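Side-chain contacts in peptidase S9 prolyl oligopeptidase catalytic domain-containing protein (Pyrococcus horikoshii, PDB 4HXF), which acts as a hexameric, self-compartmentalizing serine protease of the acylaminoacyl peptidase type, in which multimerization serves to select substrates: residues Gly468-Asn473 and Leu525-Tyr530; Ser492-Ser497 and Trp506-Val511; Tyr498-Ile503 and Pro550-Leu555; Glu510-Asn515 and Glu520-Leu525. All coordinates share one frame; numbering follows the deposited sequence. Where two conformers were deposited one is given.

Contact 1. Residues Gly468-Asn473 and Leu525-Tyr530; sequences GGYMTN and LSPLFY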
# COMPACT_ATOMS: atom_id res chain seq x y z
N GLY A 468 -16.92 40.95 -16.96
CA GLY A 468 -18.32 40.92 -16.68
C GLY A 468 -18.57 41.02 -15.16
O GLY A 468 -19.62 41.50 -14.73
N GLY A 469 -17.61 40.50 -14.41
CA GLY A 469 -17.61 40.62 -12.92
C GLY A 469 -17.30 42.04 -12.49
O GLY A 469 -18.01 42.66 -11.65
N TYR A 470 -16.28 42.68 -13.09
CA TYR A 470 -16.06 44.12 -12.94
C TYR A 470 -17.37 44.84 -13.16
O TYR A 470 -17.75 45.78 -12.47
CB TYR A 470 -15.01 44.58 -14.03
CG TYR A 470 -15.00 46.09 -14.18
CD1 TYR A 470 -14.46 46.89 -13.25
CD2 TYR A 470 -15.54 46.69 -15.28
CE1 TYR A 470 -14.45 48.25 -13.41
CE2 TYR A 470 -15.54 48.03 -15.50
CZ TYR A 470 -14.94 48.85 -14.52
OH TYR A 470 -14.97 50.26 -14.68
N MET A 471 -18.02 44.56 -14.30
CA MET A 471 -19.20 45.36 -14.64
C MET A 471 -20.42 45.10 -13.76
O MET A 471 -21.18 46.02 -13.50
CB MET A 471 -19.65 45.09 -16.04
CG MET A 471 -20.72 46.04 -16.60
SD MET A 471 -20.05 47.70 -16.84
CE MET A 471 -18.78 47.47 -18.04
N THR A 472 -20.54 43.92 -13.21
CA THR A 472 -21.52 43.62 -12.18
C THR A 472 -21.22 44.44 -10.92
O THR A 472 -22.10 45.06 -10.34
CB THR A 472 -21.52 42.09 -11.82
OG1 THR A 472 -21.96 41.35 -12.98
CG2 THR A 472 -22.47 41.75 -10.68
N ASN A 473 -19.96 44.38 -10.49
CA ASN A 473 -19.52 45.24 -9.35
C ASN A 473 -19.88 46.70 -9.55
O ASN A 473 -20.46 47.45 -8.73
CB ASN A 473 -18.00 45.15 -9.11
CG ASN A 473 -17.50 43.78 -8.73
OD1 ASN A 473 -18.25 42.89 -8.30
ND2 ASN A 473 -16.14 43.60 -8.86
N LEU A 525 -12.41 54.68 -11.97
CA LEU A 525 -13.15 53.66 -12.62
C LEU A 525 -13.16 52.29 -11.89
O LEU A 525 -13.47 51.25 -12.48
CB LEU A 525 -12.63 53.45 -14.03
CG LEU A 525 -12.63 54.77 -14.79
CD1 LEU A 525 -11.90 54.51 -16.16
CD2 LEU A 525 -14.04 55.39 -14.92
N SER A 526 -12.85 52.31 -10.57
CA SER A 526 -12.79 51.10 -9.79
C SER A 526 -13.97 50.99 -8.83
O SER A 526 -14.14 51.89 -7.99
CB SER A 526 -11.48 51.09 -8.96
OG SER A 526 -10.32 50.81 -9.81
N PRO A 527 -14.73 49.91 -8.90
CA PRO A 527 -15.89 49.70 -7.98
C PRO A 527 -15.56 49.83 -6.47
O PRO A 527 -16.43 50.32 -5.76
CB PRO A 527 -16.39 48.29 -8.31
CG PRO A 527 -15.96 48.12 -9.76
CD PRO A 527 -14.72 48.89 -9.96
N LEU A 528 -14.36 49.41 -6.08
CA LEU A 528 -13.99 49.43 -4.68
C LEU A 528 -14.28 50.76 -4.02
O LEU A 528 -14.79 50.81 -2.88
CB LEU A 528 -12.50 49.03 -4.48
CG LEU A 528 -12.10 48.78 -3.03
CD1 LEU A 528 -12.73 47.50 -2.58
CD2 LEU A 528 -10.54 48.65 -2.95
N PHE A 529 -13.99 51.83 -4.72
CA PHE A 529 -14.08 53.16 -4.13
C PHE A 529 -15.52 53.67 -3.97
O PHE A 529 -15.78 54.70 -3.29
CB PHE A 529 -13.27 54.13 -4.93
CG PHE A 529 -11.86 53.87 -4.84
CD1 PHE A 529 -11.25 52.97 -5.64
CD2 PHE A 529 -11.14 54.38 -3.75
CE1 PHE A 529 -9.94 52.63 -5.47
CE2 PHE A 529 -9.80 54.03 -3.53
CZ PHE A 529 -9.18 53.16 -4.45
N TYR A 530 -16.47 52.97 -4.59
CA TYR A 530 -17.89 53.31 -4.54
C TYR A 530 -18.72 52.31 -3.83
O TYR A 530 -19.95 52.28 -3.95
CB TYR A 530 -18.40 53.41 -6.01
CG TYR A 530 -17.62 54.44 -6.87
CD1 TYR A 530 -16.53 54.05 -7.64
CD2 TYR A 530 -18.13 55.70 -7.11
CE1 TYR A 530 -15.88 54.93 -8.45
CE2 TYR A 530 -17.49 56.59 -8.02
CZ TYR A 530 -16.36 56.15 -8.69
OH TYR A 530 -15.67 57.10 -9.43
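Leu525, just past the end of helix 521-524, presents its backbone O to the hydroxyl of Tyr470, which donates a hydrogen bond of 2.8 Å from OH to Leu525 O. The donor meets the carbonyl at a C=O...OH angle of 143° and is tilted 15° from its plane, while the oxygen lies at the edge of the phenol ring. Tyrosine suits this place because its ring packs on Pro527 while its hydroxyl goes on to the loop carbonyl. With CG anti to the backbone N (chi1 165°), the ring reaches out from helix 467-478 to that carbonyl. A phenylalanine here would probably keep much of the apolar contact but leave Leu525 O without this hydrogen bond, the weak one from Trp494 NE1 being a poor replacement. Ser526 turns its side chain away, and its OG bonds to Tyr522 O and Trp494 N. Pro527 sets its own rigid ring against the phenol: its CD lies 3.5 Å from Tyr470 CE1, the two side chains crossing at about a right angle. On the same proline, CB rests 3.6 Å from Asn473 CB, so the asparagine offers its aliphatic carbon here and spends its amide on Ser487 OG and Ile491 O. The buried loop is thus wedged against helix 467-478, with Trp474 also touching Pro527 and Phe557 of helix 552-563 covering Pro527 and Leu528, before the chain enters strand 538-543.

Contact 2. Residues Ser492-Ser497 and Trp506-Val511; sequences SYWLTS and WFDKEV. With Y3A (N-[(benzyloxy)carbonyl]glycyl-N-[(2S,3R)-4-chloro-3-hydroxy-1-phenylbutan-2-yl]glycinamide), chain B.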
# COMPACT_ATOMS: atom_id res chain seq x y z
N SER A 492 -12.41 44.72 -8.94
CA SER A 492 -12.83 45.81 -8.06
C SER A 492 -11.84 46.99 -8.00
O SER A 492 -12.32 48.08 -7.68
CB SER A 492 -13.22 45.40 -6.62
OG SER A 492 -12.14 44.88 -5.90
N TYR A 493 -10.55 46.74 -8.23
CA TYR A 493 -9.57 47.78 -8.19
C TYR A 493 -8.52 47.66 -9.24
O TYR A 493 -7.69 46.72 -9.21
CB TYR A 493 -8.93 47.85 -6.77
CG TYR A 493 -7.98 48.98 -6.47
CD1 TYR A 493 -7.97 50.18 -7.26
CD2 TYR A 493 -7.17 48.99 -5.37
CE1 TYR A 493 -7.14 51.23 -6.98
CE2 TYR A 493 -6.35 50.04 -5.08
CZ TYR A 493 -6.30 51.18 -5.89
OH TYR A 493 -5.53 52.23 -5.57
N TRP A 494 -8.53 48.59 -10.22
CA TRP A 494 -7.57 48.47 -11.29
C TRP A 494 -6.11 48.54 -10.88
O TRP A 494 -5.24 47.93 -11.57
CB TRP A 494 -7.85 49.49 -12.41
CG TRP A 494 -9.17 49.21 -13.07
CD1 TRP A 494 -10.32 49.97 -13.02
CD2 TRP A 494 -9.44 48.11 -13.97
NE1 TRP A 494 -11.29 49.37 -13.81
CE2 TRP A 494 -10.82 48.22 -14.34
CE3 TRP A 494 -8.71 47.04 -14.40
CZ2 TRP A 494 -11.43 47.35 -15.23
CZ3 TRP A 494 -9.32 46.16 -15.30
CH2 TRP A 494 -10.67 46.31 -15.67
N LEU A 495 -5.74 49.25 -9.83
CA LEU A 495 -4.34 49.40 -9.57
C LEU A 495 -3.72 48.07 -9.17
O LEU A 495 -2.62 47.72 -9.60
CB LEU A 495 -4.02 50.42 -8.45
CG LEU A 495 -2.56 50.79 -8.32
CD1 LEU A 495 -1.95 51.44 -9.55
CD2 LEU A 495 -2.28 51.74 -7.18
N THR A 496 -4.44 47.25 -8.37
CA THR A 496 -3.93 45.92 -8.06
C THR A 496 -3.96 44.96 -9.23
O THR A 496 -3.21 43.99 -9.30
CB THR A 496 -4.57 45.32 -6.79
OG1 THR A 496 -5.94 45.09 -7.06
CG2 THR A 496 -4.35 46.29 -5.62
N SER A 497 -4.91 45.15 -10.18
CA SER A 497 -4.85 44.39 -11.40
C SER A 497 -3.53 44.68 -12.12
O SER A 497 -2.80 43.78 -12.54
CB SER A 497 -6.07 44.75 -12.27
OG SER A 497 -5.95 44.12 -13.59
N TRP A 506 1.28 45.27 -18.68
CA TRP A 506 1.07 45.85 -20.01
C TRP A 506 -0.37 46.02 -20.33
O TRP A 506 -0.72 47.07 -20.88
CB TRP A 506 1.84 44.99 -21.02
CG TRP A 506 1.53 43.54 -20.94
CD1 TRP A 506 2.17 42.59 -20.19
CD2 TRP A 506 0.52 42.87 -21.65
NE1 TRP A 506 1.57 41.36 -20.39
CE2 TRP A 506 0.61 41.46 -21.25
CE3 TRP A 506 -0.47 43.27 -22.60
CZ2 TRP A 506 -0.22 40.54 -21.72
CZ3 TRP A 506 -1.31 42.30 -23.07
CH2 TRP A 506 -1.20 40.97 -22.62
N PHE A 507 -1.26 45.10 -19.97
CA PHE A 507 -2.62 45.23 -20.40
C PHE A 507 -3.39 46.34 -19.67
O PHE A 507 -4.14 47.04 -20.34
CB PHE A 507 -3.37 43.94 -20.31
CG PHE A 507 -4.66 43.89 -21.14
CD1 PHE A 507 -4.63 44.25 -22.52
CD2 PHE A 507 -5.84 43.57 -20.57
CE1 PHE A 507 -5.82 44.24 -23.25
CE2 PHE A 507 -7.03 43.51 -21.30
CZ PHE A 507 -7.01 43.86 -22.65
N ASP A 508 -3.20 46.51 -18.38
CA ASP A 508 -3.89 47.59 -17.69
C ASP A 508 -3.44 48.95 -18.22
O ASP A 508 -4.22 49.90 -18.26
CB ASP A 508 -3.68 47.55 -16.14
CG ASP A 508 -4.55 46.56 -15.43
OD1 ASP A 508 -4.47 45.40 -15.67
OD2 ASP A 508 -5.23 47.07 -14.55
N LYS A 509 -2.17 49.07 -18.58
CA LYS A 509 -1.65 50.36 -19.19
C LYS A 509 -2.50 50.76 -20.40
O LYS A 509 -2.74 51.97 -20.63
CB LYS A 509 -0.16 50.35 -19.51
CG LYS A 509 0.70 50.42 -18.23
CD LYS A 509 2.16 50.59 -18.55
CE LYS A 509 3.05 50.54 -17.30
NZ LYS A 509 4.50 50.48 -17.63
N GLU A 510 -2.88 49.75 -21.16
CA GLU A 510 -3.66 49.94 -22.37
C GLU A 510 -5.15 50.18 -22.07
O GLU A 510 -5.75 51.13 -22.55
CB GLU A 510 -3.51 48.70 -23.24
CG GLU A 510 -4.39 48.70 -24.48
CD GLU A 510 -4.00 47.65 -25.49
OE1 GLU A 510 -5.00 47.19 -26.13
OE2 GLU A 510 -2.75 47.55 -25.77
N VAL A 511 -5.72 49.29 -21.21
CA VAL A 511 -7.18 49.34 -21.02
C VAL A 511 -7.65 50.43 -20.02
O VAL A 511 -8.73 51.03 -20.16
CB VAL A 511 -7.78 47.94 -20.68
CG1 VAL A 511 -9.30 48.06 -20.48
CG2 VAL A 511 -7.42 47.01 -21.82
N3 Y3A B . -8.04 38.30 -22.35
CA3 Y3A B . -8.41 39.49 -21.55
C3 Y3A B . -8.70 38.95 -20.14
O3 Y3A B . -8.32 37.90 -19.66
C4 Y3A B . -11.44 38.39 -18.22
O4 Y3A B . -12.38 39.11 -18.93
CA4 Y3A B . -10.21 39.25 -18.07
N4 Y3A B . -9.86 39.70 -19.44
CB4 Y3A B . -10.42 40.63 -17.37
CG4 Y3A B . -9.18 41.45 -17.27
CD1 Y3A B . -8.04 41.10 -16.52
CD2 Y3A B . -9.15 42.70 -17.88
CE1 Y3A B . -6.92 41.90 -16.43
CE2 Y3A B . -8.03 43.51 -17.80
CZ4 Y3A B . -6.93 43.11 -17.11
C15 Y3A B . -11.18 36.86 -18.49
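Ser497 and Asp508 form a buried polar contact between two consecutive helices of the hydrolase domain, 494-500 and 504-511, at the inner end of the pocket that holds the inhibitor's phenyl ring. Ser497 OG donates to Asp508 OD1 over 2.9 Å, using the syn lone pair of that oxygen. Asp508 CG lies anti to its carbonyl carbon (chi1 -80°), carrying the carboxylate across to the serine, whose small side chain suits the place. The other carboxylate oxygen, OD2, meets the edge of the Trp494 indole, 3.5 Å from CE3, the two planes 68° apart. It also lies 3.1 Å from Trp494 O, an approach of two acceptors that may raise the carboxylate's pKa. The edges of Phe507 and Trp494 approach the inhibitor's phenyl ring from opposite sides of its plane, its CE2 lying 3.5 Å from Phe507 CD2 and 3.9 Å from Trp494 CZ3. Val511 CG2 in turn lies over one face of the Phe507 ring. At the phenyl tip, CZ4 stops 3.7 Å from Asp508 OD1. An alanine in place of Asp508 would probably leave Ser497 OG without its acceptor and open a gap beyond the phenyl tip. Aromatic walls and a polar floor around the inhibitor's phenylalanine-like group are consistent with a serine peptidase's S1 pocket.

Contact 3. Residues Tyr498-Ile503 and Pro550-Leu555; sequences YAFSDI and PLDQSL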
# COMPACT_ATOMS: atom_id res chain seq x y z
N TYR A 498 -3.21 45.96 -12.32
CA TYR A 498 -1.91 46.34 -12.92
C TYR A 498 -0.71 45.61 -12.34
O TYR A 498 0.12 45.06 -12.99
CB TYR A 498 -1.74 47.87 -12.89
CG TYR A 498 -0.30 48.34 -13.06
CD1 TYR A 498 0.42 48.13 -14.26
CD2 TYR A 498 0.36 48.91 -12.03
CE1 TYR A 498 1.69 48.52 -14.36
CE2 TYR A 498 1.66 49.32 -12.15
CZ TYR A 498 2.34 49.10 -13.27
OH TYR A 498 3.66 49.50 -13.35
N ALA A 499 -0.62 45.72 -10.97
CA ALA A 499 0.58 45.31 -10.29
C ALA A 499 0.64 43.84 -9.84
O ALA A 499 1.75 43.36 -9.66
CB ALA A 499 0.84 46.24 -9.05
N PHE A 500 -0.49 43.19 -9.68
CA PHE A 500 -0.57 41.80 -9.22
C PHE A 500 -0.90 40.77 -10.24
O PHE A 500 -0.46 39.62 -10.10
CB PHE A 500 -1.58 41.81 -8.06
CG PHE A 500 -1.49 40.62 -7.09
CD1 PHE A 500 -0.30 40.06 -6.68
CD2 PHE A 500 -2.67 40.22 -6.42
CE1 PHE A 500 -0.31 39.05 -5.73
CE2 PHE A 500 -2.65 39.22 -5.45
CZ PHE A 500 -1.47 38.58 -5.15
N SER A 501 -1.70 41.09 -11.26
CA SER A 501 -2.13 40.07 -12.21
C SER A 501 -1.08 39.68 -13.20
O SER A 501 -0.08 40.33 -13.38
CB SER A 501 -3.36 40.48 -12.95
OG SER A 501 -3.06 41.49 -13.91
N ASP A 502 -1.32 38.55 -13.83
CA ASP A 502 -0.36 38.06 -14.80
C ASP A 502 -0.06 39.01 -15.95
O ASP A 502 1.10 39.08 -16.40
CB ASP A 502 -0.76 36.68 -15.26
CG ASP A 502 -2.12 36.59 -15.96
OD1 ASP A 502 -2.85 37.53 -16.07
OD2 ASP A 502 -2.40 35.47 -16.35
N ILE A 503 -1.11 39.62 -16.50
CA ILE A 503 -0.96 40.48 -17.67
C ILE A 503 -1.03 41.96 -17.36
O ILE A 503 -0.94 42.81 -18.26
CB ILE A 503 -2.02 40.09 -18.71
CG1 ILE A 503 -3.42 40.45 -18.30
CG2 ILE A 503 -1.82 38.63 -19.20
CD1 ILE A 503 -4.53 40.30 -19.39
N PRO A 550 -6.58 38.16 -9.80
CA PRO A 550 -6.28 37.51 -8.53
C PRO A 550 -7.32 37.77 -7.45
O PRO A 550 -8.21 38.58 -7.56
CB PRO A 550 -4.91 38.07 -8.14
CG PRO A 550 -4.28 38.54 -9.44
CD PRO A 550 -5.44 39.03 -10.25
N LEU A 551 -7.18 36.93 -6.42
CA LEU A 551 -8.16 36.87 -5.27
C LEU A 551 -8.54 38.20 -4.67
O LEU A 551 -9.68 38.39 -4.27
CB LEU A 551 -7.64 35.91 -4.24
CG LEU A 551 -8.63 35.71 -3.03
CD1 LEU A 551 -10.00 35.10 -3.42
CD2 LEU A 551 -7.88 34.85 -1.93
N ASP A 552 -7.57 39.11 -4.54
CA ASP A 552 -7.77 40.42 -3.96
C ASP A 552 -8.97 41.13 -4.61
O ASP A 552 -9.74 41.84 -3.98
CB ASP A 552 -6.52 41.31 -3.98
CG ASP A 552 -6.11 41.68 -5.37
OD1 ASP A 552 -5.93 42.89 -5.58
OD2 ASP A 552 -5.96 40.75 -6.23
N GLN A 553 -9.14 40.87 -5.89
CA GLN A 553 -10.20 41.58 -6.62
C GLN A 553 -11.59 41.28 -6.06
O GLN A 553 -12.44 42.16 -6.06
CB GLN A 553 -10.21 41.25 -8.11
CG GLN A 553 -8.97 41.71 -8.90
CD GLN A 553 -8.76 43.22 -8.78
OE1 GLN A 553 -9.75 43.94 -8.54
NE2 GLN A 553 -7.49 43.71 -8.90
N SER A 554 -11.82 40.08 -5.62
CA SER A 554 -13.08 39.69 -4.96
C SER A 554 -13.00 39.91 -3.47
O SER A 554 -13.95 40.47 -2.90
CB SER A 554 -13.60 38.28 -5.24
OG SER A 554 -13.95 38.13 -6.64
N LEU A 555 -11.89 39.48 -2.85
CA LEU A 555 -11.88 39.49 -1.36
C LEU A 555 -11.82 40.91 -0.80
O LEU A 555 -12.46 41.25 0.24
CB LEU A 555 -10.78 38.58 -0.84
CG LEU A 555 -10.69 38.44 0.70
CD1 LEU A 555 -12.08 38.00 1.24
CD2 LEU A 555 -9.58 37.42 1.14
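The Phe500 ring meets Asp552 at its edge and Pro550 obliquely: Asp552 OD2 lies near the ring plane, 3.3 Å from CD2, and Pro550 CB is 3.5 Å from the same carbon. The contact belongs to the alpha/beta-hydrolase domain. Pro550 and Asp552 stand at the start of the connection through helix 552-563 in the beta-alpha-beta crossover from strand 538-543 to strand 568-573, whereas Phe500 ends helix 494-500. Having CG anti to the backbone N (chi1 -159°) carries the phenyl ring out beside both partners, which run past it in the opposite direction. Because OD2 is close to the ring plane, it faces the slightly positive C-H rim, with the carboxylate turned 76° from the ring. That suits an aspartate whose other oxygen, OD1, is already bonded to Thr496 OG1. Proline fits beside the ring because it offers a stiff apolar surface. The ring of Trp140 also meets Phe500, inclined at about 50°, and Met556 of a neighbouring subunit packs on it, so the buried phenyl lies close to a subunit interface. Ser501, the first residue past the helix, returns its OG to Ser497 O, and its CB rests 3.7 Å from Pro550 CD.

Contact 4. Residues Glu510-Asn515 and Glu520-Leu525; sequences EVIGDN and ENYRKL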
# COMPACT_ATOMS: atom_id res chain seq x y z
N GLU A 510 -2.88 49.75 -21.16
CA GLU A 510 -3.66 49.94 -22.37
C GLU A 510 -5.15 50.18 -22.07
O GLU A 510 -5.75 51.13 -22.55
CB GLU A 510 -3.51 48.70 -23.24
CG GLU A 510 -4.39 48.70 -24.48
CD GLU A 510 -4.00 47.65 -25.49
OE1 GLU A 510 -5.00 47.19 -26.13
OE2 GLU A 510 -2.75 47.55 -25.77
N VAL A 511 -5.72 49.29 -21.21
CA VAL A 511 -7.18 49.34 -21.02
C VAL A 511 -7.65 50.43 -20.02
O VAL A 511 -8.73 51.03 -20.16
CB VAL A 511 -7.78 47.94 -20.68
CG1 VAL A 511 -9.30 48.06 -20.48
CG2 VAL A 511 -7.42 47.01 -21.82
N ILE A 512 -6.83 50.71 -19.00
CA ILE A 512 -7.09 51.69 -17.97
C ILE A 512 -6.29 53.00 -18.21
O ILE A 512 -6.87 54.12 -18.17
CB ILE A 512 -6.86 51.16 -16.53
CG1 ILE A 512 -7.48 49.75 -16.47
CG2 ILE A 512 -7.40 52.11 -15.47
CD1 ILE A 512 -8.95 49.69 -16.78
N GLY A 513 -4.99 52.88 -18.43
CA GLY A 513 -4.17 54.04 -18.75
C GLY A 513 -2.72 53.92 -18.32
O GLY A 513 -2.32 53.09 -17.51
N ASP A 514 -1.94 54.81 -18.91
CA ASP A 514 -0.49 54.93 -18.55
C ASP A 514 -0.29 55.55 -17.16
O ASP A 514 -1.15 56.10 -16.53
CB ASP A 514 0.19 55.89 -19.62
CG ASP A 514 0.54 55.14 -20.89
OD1 ASP A 514 0.56 53.87 -20.84
OD2 ASP A 514 0.78 55.78 -21.96
N ASN A 515 0.96 55.46 -16.74
CA ASN A 515 1.41 55.99 -15.46
C ASN A 515 0.51 55.54 -14.33
O ASN A 515 -0.01 56.39 -13.56
CB ASN A 515 1.51 57.49 -15.47
CG ASN A 515 2.45 57.98 -16.53
OD1 ASN A 515 3.63 57.63 -16.53
ND2 ASN A 515 1.93 58.81 -17.44
N GLU A 520 -5.31 59.01 -12.02
CA GLU A 520 -6.56 59.00 -11.23
C GLU A 520 -7.62 58.04 -11.78
O GLU A 520 -8.52 57.63 -11.05
CB GLU A 520 -7.11 60.42 -11.07
CG GLU A 520 -6.11 61.34 -10.39
N ASN A 521 -7.50 57.63 -13.03
CA ASN A 521 -8.53 56.73 -13.55
C ASN A 521 -8.52 55.35 -12.84
O ASN A 521 -9.50 54.65 -12.83
CB ASN A 521 -8.43 56.49 -15.07
CG ASN A 521 -9.13 57.61 -15.84
OD1 ASN A 521 -10.07 58.19 -15.35
ND2 ASN A 521 -8.52 58.06 -16.97
N TYR A 522 -7.39 54.98 -12.24
CA TYR A 522 -7.29 53.73 -11.55
C TYR A 522 -8.17 53.66 -10.30
O TYR A 522 -8.52 52.57 -9.86
CB TYR A 522 -5.82 53.43 -11.18
CG TYR A 522 -5.11 52.85 -12.40
CD1 TYR A 522 -4.64 53.68 -13.45
CD2 TYR A 522 -4.90 51.52 -12.53
CE1 TYR A 522 -3.98 53.14 -14.52
CE2 TYR A 522 -4.28 50.97 -13.66
CZ TYR A 522 -3.80 51.81 -14.65
OH TYR A 522 -3.24 51.24 -15.77
N ARG A 523 -8.47 54.83 -9.73
CA ARG A 523 -9.46 54.90 -8.65
C ARG A 523 -10.83 55.27 -9.18
O ARG A 523 -11.83 54.65 -8.79
CB ARG A 523 -9.03 56.01 -7.65
CG ARG A 523 -7.88 55.55 -6.71
CD ARG A 523 -7.32 56.82 -6.01
NE ARG A 523 -8.43 57.43 -5.24
CZ ARG A 523 -8.64 57.25 -3.92
NH1 ARG A 523 -7.75 56.55 -3.14
NH2 ARG A 523 -9.72 57.81 -3.37
N LYS A 524 -10.91 56.23 -10.10
CA LYS A 524 -12.17 56.70 -10.61
C LYS A 524 -13.04 55.61 -11.27
O LYS A 524 -14.28 55.67 -11.17
CB LYS A 524 -12.01 57.86 -11.65
CG LYS A 524 -13.29 58.30 -12.34
CD LYS A 524 -13.11 59.38 -13.46
CE LYS A 524 -14.38 59.44 -14.38
NZ LYS A 524 -14.20 60.25 -15.65
N LEU A 525 -12.41 54.68 -11.97
CA LEU A 525 -13.15 53.66 -12.62
C LEU A 525 -13.16 52.29 -11.89
O LEU A 525 -13.47 51.25 -12.48
CB LEU A 525 -12.63 53.45 -14.03
CG LEU A 525 -12.63 54.77 -14.79
CD1 LEU A 525 -11.90 54.51 -16.16
CD2 LEU A 525 -14.04 55.39 -14.92
O HOH W 1 -6.33 56.82 -18.24
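Ile512, at the end of helix 504-511, lays its CG2 methyl over the centre of the Tyr522 ring, 3.5 Å from the centroid and only 5° off the ring normal, a well-aimed CH-pi contact. CB adds to it, 3.6 Å from Tyr522 CZ. A beta-branched residue suits the place because its two arms serve two aromatics: CG2 sits anti to the backbone N over the tyrosine, while CG1 turns the other way, bringing its CD1 to the indole of Trp494. The backbone O of Ile512 takes a hydrogen from a water at 2.8 Å, and the same water accepts from Asn521 ND2 at 2.8 Å, bridging the two segments. Gly513 follows with phi 151°, where any side chain would collide with the preceding carbonyl and would point at Tyr522 and Asn521. Its O accepts the Tyr522 hydroxyl at 2.7 Å from OH, in the carbonyl plane and on a lone pair, with a C=O...OH angle of 141°. Tyr522 is therefore held twice, by its face and by its hydroxyl. The glycine turn after helix 504-511, held by the tyrosine of helix 521-524, belongs to the excursion between strands 484-488 and 538-543 in the alpha/beta-hydrolase chain and backs the inhibitor pocket.

Overall arrangement
The contacts tie the excursion that follows strand 484-488 and precedes strand 538-543 together and to helices 467-478 and 552-563. Contact 2 touches the bound phenyl ring itself; contact 4, whose centre is about 7 Å from that of contact 2, forms a second shell, probably joined by a backbone hydrogen bond from Gly513 N to Asp508 O (3.1 Å). Contact 3, about 9 Å from contact 2 between centres, shares helix 494-500 with it, and Ser492 OG bonds to Gln553 O. Contact 1 shares Leu525 with contact 4 and reaches contact 2 through Leu528 N and Ser492 O. Its helix 467-478 follows Ser466, the probable nucleophile of a GxSxG elbow, which places contact 1 between that serine and the inhibitor pocket's helices.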